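Local coordinates for protein neuraminidase (Influenza A virus, PDB 4GDI) that probably cleaves terminal sialic acids from glycoconjugates, though its putative active site has diverged from that of other neuraminidases, at residues T282-Q295 against V306-G319. Residues are numbered along the deposited sequence; the frame is centred on the assembly and turned at random.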
loop_
_atom_site.group_PDB
_atom_site.type_symbol
_atom_site.label_atom_id
_atom_site.label_comp_id
_atom_site.label_asym_id
_atom_site.label_seq_id
_atom_site.Cartn_x
_atom_site.Cartn_y
_atom_site.Cartn_z
ATOM N N THR A 282 -28.096 -3.138 25.391
ATOM C CA THR A 282 -27.262 -3.893 26.322
ATOM C C THR A 282 -28.094 -5.035 26.926
ATOM O O THR A 282 -29.298 -4.906 27.130
ATOM C CB THR A 282 -26.736 -2.991 27.439
ATOM O OG1 THR A 282 -27.839 -2.385 28.118
ATOM C CG2 THR A 282 -25.814 -1.874 26.867
ATOM N N LYS A 283 -27.451 -6.162 27.186
ATOM C CA LYS A 283 -28.100 -7.268 27.883
ATOM C C LYS A 283 -28.723 -6.735 29.177
ATOM O O LYS A 283 -29.926 -6.848 29.391
ATOM C CB LYS A 283 -27.070 -8.366 28.165
ATOM C CG LYS A 283 -27.531 -9.510 29.063
ATOM C CD LYS A 283 -28.712 -10.260 28.484
ATOM C CE LYS A 283 -29.111 -11.438 29.377
ATOM N NZ LYS A 283 -28.003 -12.429 29.572
ATOM N N ALA A 284 -27.899 -6.108 30.005
ATOM C CA ALA A 284 -28.326 -5.645 31.319
ATOM C C ALA A 284 -28.638 -4.150 31.337
ATOM O O ALA A 284 -27.950 -3.352 30.699
ATOM C CB ALA A 284 -27.235 -5.955 32.338
ATOM N N GLU A 285 -29.655 -3.761 32.097
ATOM C CA GLU A 285 -29.932 -2.341 32.305
ATOM C C GLU A 285 -28.982 -1.758 33.348
ATOM O O GLU A 285 -28.947 -0.552 33.566
ATOM C CB GLU A 285 -31.363 -2.148 32.787
ATOM C CG GLU A 285 -31.575 -2.631 34.206
ATOM C CD GLU A 285 -33.030 -2.760 34.558
ATOM O OE1 GLU A 285 -33.716 -3.595 33.928
ATOM O OE2 GLU A 285 -33.487 -2.025 35.458
ATOM N N SER A 286 -28.228 -2.635 33.998
ATOM C CA SER A 286 -27.404 -2.257 35.135
ATOM C C SER A 286 -25.966 -1.944 34.720
ATOM O O SER A 286 -25.269 -1.189 35.386
ATOM C CB SER A 286 -27.418 -3.385 36.168
ATOM O OG SER A 286 -27.273 -4.652 35.533
ATOM N N SER A 287 -25.524 -2.526 33.613
ATOM C CA SER A 287 -24.181 -2.268 33.117
ATOM C C SER A 287 -24.203 -2.227 31.601
ATOM O O SER A 287 -25.090 -2.788 30.976
ATOM C CB SER A 287 -23.228 -3.368 33.575
ATOM O OG SER A 287 -23.490 -4.579 32.885
ATOM N N GLN A 288 -23.203 -1.580 31.019
ATOM C CA GLN A 288 -23.090 -1.477 29.571
ATOM C C GLN A 288 -22.465 -2.757 29.027
ATOM O O GLN A 288 -21.447 -2.719 28.339
ATOM C CB GLN A 288 -22.222 -0.273 29.229
ATOM C CG GLN A 288 -22.716 0.558 28.102
ATOM C CD GLN A 288 -21.900 1.816 27.959
ATOM O OE1 GLN A 288 -22.143 2.797 28.652
ATOM N NE2 GLN A 288 -20.898 1.783 27.084
ATOM N N ASN A 289 -23.070 -3.897 29.353
ATOM C CA ASN A 289 -22.537 -5.179 28.934
ATOM C C ASN A 289 -23.515 -5.949 28.064
ATOM O O ASN A 289 -24.722 -5.871 28.273
ATOM C CB ASN A 289 -22.174 -6.008 30.160
ATOM C CG ASN A 289 -21.010 -5.419 30.918
ATOM O OD1 ASN A 289 -21.177 -4.524 31.751
ATOM N ND2 ASN A 289 -19.816 -5.892 30.609
ATOM N N GLY A 290 -22.976 -6.700 27.110
ATOM C CA GLY A 290 -23.774 -7.520 26.216
ATOM C C GLY A 290 -24.454 -6.696 25.135
ATOM O O GLY A 290 -24.452 -5.471 25.187
ATOM N N PHE A 291 -25.038 -7.377 24.156
ATOM C CA PHE A 291 -25.841 -6.713 23.131
ATOM C C PHE A 291 -26.894 -7.685 22.636
ATOM O O PHE A 291 -26.595 -8.833 22.272
ATOM C CB PHE A 291 -24.964 -6.238 21.973
ATOM C CG PHE A 291 -25.503 -5.041 21.233
ATOM C CD1 PHE A 291 -25.604 -3.808 21.850
ATOM C CD2 PHE A 291 -25.852 -5.138 19.901
ATOM C CE1 PHE A 291 -26.075 -2.705 21.163
ATOM C CE2 PHE A 291 -26.322 -4.026 19.206
ATOM C CZ PHE A 291 -26.432 -2.816 19.837
ATOM N N VAL A 292 -28.134 -7.213 22.609
ATOM C CA VAL A 292 -29.269 -8.065 22.292
ATOM C C VAL A 292 -30.141 -7.465 21.178
ATOM O O VAL A 292 -30.550 -6.301 21.241
ATOM C CB VAL A 292 -30.116 -8.291 23.560
ATOM C CG1 VAL A 292 -31.378 -9.079 23.238
ATOM C CG2 VAL A 292 -29.291 -9.011 24.609
ATOM N N LEU A 293 -30.410 -8.275 20.163
ATOM C CA LEU A 293 -31.244 -7.882 19.034
ATOM C C LEU A 293 -32.599 -8.580 19.173
ATOM O O LEU A 293 -32.657 -9.800 19.303
ATOM C CB LEU A 293 -30.573 -8.289 17.724
ATOM C CG LEU A 293 -29.658 -7.239 17.073
ATOM C CD1 LEU A 293 -30.483 -6.169 16.375
ATOM C CD2 LEU A 293 -28.763 -6.607 18.108
ATOM N N GLU A 294 -33.683 -7.813 19.166
ATOM C CA GLU A 294 -35.021 -8.398 19.284
ATOM C C GLU A 294 -35.921 -7.976 18.136
ATOM O O GLU A 294 -35.979 -6.802 17.760
ATOM C CB GLU A 294 -35.641 -8.022 20.622
ATOM C CG GLU A 294 -34.886 -8.630 21.812
ATOM C CD GLU A 294 -35.449 -8.206 23.156
ATOM O OE1 GLU A 294 -35.342 -7.010 23.495
ATOM O OE2 GLU A 294 -35.989 -9.074 23.874
ATOM N N GLN A 295 -36.616 -8.955 17.572
ATOM C CA GLN A 295 -37.529 -8.719 16.468
ATOM C C GLN A 295 -38.964 -8.511 16.957
ATOM O O GLN A 295 -39.468 -9.282 17.779
ATOM C CB GLN A 295 -37.498 -9.916 15.530
ATOM C CG GLN A 295 -38.280 -9.700 14.243
ATOM C CD GLN A 295 -38.550 -11.005 13.514
ATOM O OE1 GLN A 295 -38.976 -11.976 14.122
ATOM N NE2 GLN A 295 -38.294 -11.032 12.215
ATOM N N VAL A 306 -42.259 -9.557 21.100
ATOM C CA VAL A 306 -41.035 -10.053 20.491
ATOM C C VAL A 306 -41.217 -11.472 19.974
ATOM O O VAL A 306 -41.915 -12.277 20.585
ATOM C CB VAL A 306 -39.855 -10.044 21.495
ATOM C CG1 VAL A 306 -38.602 -10.630 20.860
ATOM C CG2 VAL A 306 -39.598 -8.635 22.012
ATOM N N SER A 307 -40.593 -11.771 18.839
ATOM C CA SER A 307 -40.473 -13.148 18.374
ATOM C C SER A 307 -39.008 -13.577 18.477
ATOM O O SER A 307 -38.567 -14.044 19.530
ATOM C CB SER A 307 -41.007 -13.292 16.950
ATOM O OG SER A 307 -40.528 -12.245 16.130
ATOM N N LEU A 308 -38.246 -13.384 17.407
ATOM C CA LEU A 308 -36.830 -13.743 17.408
ATOM C C LEU A 308 -36.060 -12.886 18.405
ATOM O O LEU A 308 -36.298 -11.684 18.535
ATOM C CB LEU A 308 -36.236 -13.567 16.018
ATOM C CG LEU A 308 -36.722 -14.532 14.940
ATOM C CD1 LEU A 308 -36.251 -14.064 13.575
ATOM C CD2 LEU A 308 -36.223 -15.933 15.228
ATOM N N SER A 309 -35.131 -13.510 19.109
ATOM C CA SER A 309 -34.284 -12.788 20.034
ATOM C C SER A 309 -32.873 -13.369 20.003
ATOM O O SER A 309 -32.683 -14.583 20.044
ATOM C CB SER A 309 -34.863 -12.849 21.440
ATOM O OG SER A 309 -34.030 -12.157 22.345
ATOM N N TYR A 310 -31.883 -12.494 19.915
ATOM C CA TYR A 310 -30.504 -12.925 19.755
ATOM C C TYR A 310 -29.589 -12.171 20.701
ATOM O O TYR A 310 -29.447 -10.955 20.608
ATOM C CB TYR A 310 -30.016 -12.655 18.342
ATOM C CG TYR A 310 -30.600 -13.509 17.261
ATOM C CD1 TYR A 310 -30.267 -14.850 17.152
ATOM C CD2 TYR A 310 -31.455 -12.960 16.307
ATOM C CE1 TYR A 310 -30.787 -15.630 16.134
ATOM C CE2 TYR A 310 -31.979 -13.731 15.288
ATOM C CZ TYR A 310 -31.643 -15.064 15.206
ATOM O OH TYR A 310 -32.168 -15.826 14.190
ATOM N N GLU A 311 -28.943 -12.906 21.591
ATOM C CA GLU A 311 -28.009 -12.313 22.510
ATOM C C GLU A 311 -26.660 -12.425 21.837
ATOM O O GLU A 311 -25.972 -13.431 21.978
ATOM C CB GLU A 311 -28.047 -13.069 23.838
ATOM C CG GLU A 311 -27.197 -12.460 24.929
ATOM C CD GLU A 311 -27.487 -13.080 26.289
ATOM O OE1 GLU A 311 -28.674 -13.343 26.586
ATOM O OE2 GLU A 311 -26.530 -13.313 27.058
ATOM N N LEU A 312 -26.301 -11.400 21.070
ATOM C CA LEU A 312 -25.070 -11.433 20.282
ATOM C C LEU A 312 -23.833 -11.415 21.179
ATOM O O LEU A 312 -22.836 -12.091 20.901
ATOM C CB LEU A 312 -25.029 -10.254 19.315
ATOM C CG LEU A 312 -26.101 -10.263 18.221
ATOM C CD1 LEU A 312 -25.917 -9.034 17.300
ATOM C CD2 LEU A 312 -26.054 -11.567 17.425
ATOM N N PHE A 313 -23.905 -10.630 22.248
ATOM C CA PHE A 313 -22.875 -10.636 23.284
ATOM C C PHE A 313 -23.574 -10.722 24.641
ATOM O O PHE A 313 -24.677 -10.197 24.798
ATOM C CB PHE A 313 -22.039 -9.355 23.222
ATOM C CG PHE A 313 -21.207 -9.225 21.974
ATOM C CD1 PHE A 313 -19.970 -9.846 21.876
ATOM C CD2 PHE A 313 -21.658 -8.469 20.902
ATOM C CE1 PHE A 313 -19.201 -9.721 20.720
ATOM C CE2 PHE A 313 -20.896 -8.341 19.748
ATOM C CZ PHE A 313 -19.668 -8.965 19.657
ATOM N N SER A 314 -22.946 -11.363 25.625
ATOM C CA SER A 314 -23.528 -11.417 26.971
ATOM C C SER A 314 -22.761 -10.553 27.943
ATOM O O SER A 314 -23.346 -9.735 28.646
ATOM C CB SER A 314 -23.569 -12.841 27.517
ATOM O OG SER A 314 -24.360 -13.679 26.699
ATOM N N ASN A 315 -21.449 -10.745 27.988
ATOM C CA ASN A 315 -20.616 -10.081 28.978
ATOM C C ASN A 315 -19.678 -9.009 28.416
ATOM O O ASN A 315 -19.296 -8.097 29.141
ATOM C CB ASN A 315 -19.805 -11.130 29.740
ATOM C CG ASN A 315 -20.684 -12.042 30.577
ATOM O OD1 ASN A 315 -21.518 -11.574 31.357
ATOM N ND2 ASN A 315 -20.522 -13.347 30.399
ATOM N N LYS A 316 -19.305 -9.109 27.143
ATOM C CA LYS A 316 -18.396 -8.120 26.557
ATOM C C LYS A 316 -18.972 -6.731 26.754
ATOM O O LYS A 316 -20.179 -6.533 26.635
ATOM C CB LYS A 316 -18.167 -8.377 25.064
ATOM C CG LYS A 316 -16.738 -8.748 24.712
ATOM C CD LYS A 316 -16.582 -9.031 23.217
ATOM C CE LYS A 316 -15.202 -9.596 22.887
ATOM N NZ LYS A 316 -14.113 -8.956 23.698
ATOM N N ARG A 317 -18.116 -5.766 27.068
ATOM C CA ARG A 317 -18.572 -4.392 27.230
ATOM C C ARG A 317 -18.811 -3.776 25.855
ATOM O O ARG A 317 -17.976 -3.916 24.948
ATOM C CB ARG A 317 -17.554 -3.565 27.997
ATOM C CG ARG A 317 -18.032 -2.173 28.325
ATOM C CD ARG A 317 -17.020 -1.442 29.192
ATOM N NE ARG A 317 -17.341 -0.024 29.349
ATOM C CZ ARG A 317 -17.975 0.502 30.391
ATOM N NH1 ARG A 317 -18.371 -0.261 31.405
ATOM N NH2 ARG A 317 -18.214 1.804 30.423
ATOM N N THR A 318 -19.957 -3.124 25.690
ATOM C CA THR A 318 -20.320 -2.577 24.376
ATOM C C THR A 318 -20.569 -1.085 24.495
ATOM O O THR A 318 -20.873 -0.598 25.585
ATOM C CB THR A 318 -21.551 -3.303 23.790
ATOM O OG1 THR A 318 -22.609 -3.288 24.750
ATOM C CG2 THR A 318 -21.211 -4.757 23.463
ATOM N N GLY A 319 -20.397 -0.347 23.395
ATOM C CA GLY A 319 -20.677 1.074 23.403
ATOM C C GLY A 319 -21.667 1.523 22.330
ATOM O O GLY A 319 -22.754 0.965 22.190
HETATM O O HOH W 1 -21.349 0.139 32.623
#
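A classic beta bulge interrupts the antiparallel ladder of 289-295 with 309-313 in this propeller: L312 and F313 both face F291, whose O takes a weak bond from L312 N and a straighter one from F313 N (3.2 Å, 170°). Beyond it, L293 and Y310 form a regular hydrogen-bonded pair, and Q295 N meets L308 O at 2.9 Å. There S307 OG donates to Q295 OE1 (2.6 Å). Toward the other end segment 306-319 turns a corner at L312 and S314-K316, where backbone and side chains share the bonding. G290 N donates to K316 O. Q288, extended beyond CG, lays NE2 on an in-plane lone pair of T318 O (2.8 Å), its CB lying over one face of the R317 guanidinium, whose NE is salt-bridged to E344 of strand 338-346. N289 ND2 reaches N315 O at 2.7 Å. T318 OG1 donates back to G290 O from above the carbonyl plane (2.9 Å). The F291 CB meets the edge of the F313 ring, and L293 CD2 touches L312 CD1 (3.8 Å). Strand 277-281 flanks 289-296 on its other side, F313 packs on L341 and I343 of strand 338-346, and 317-324 pairs with that strand, so the corner bridges two neighbouring sheets.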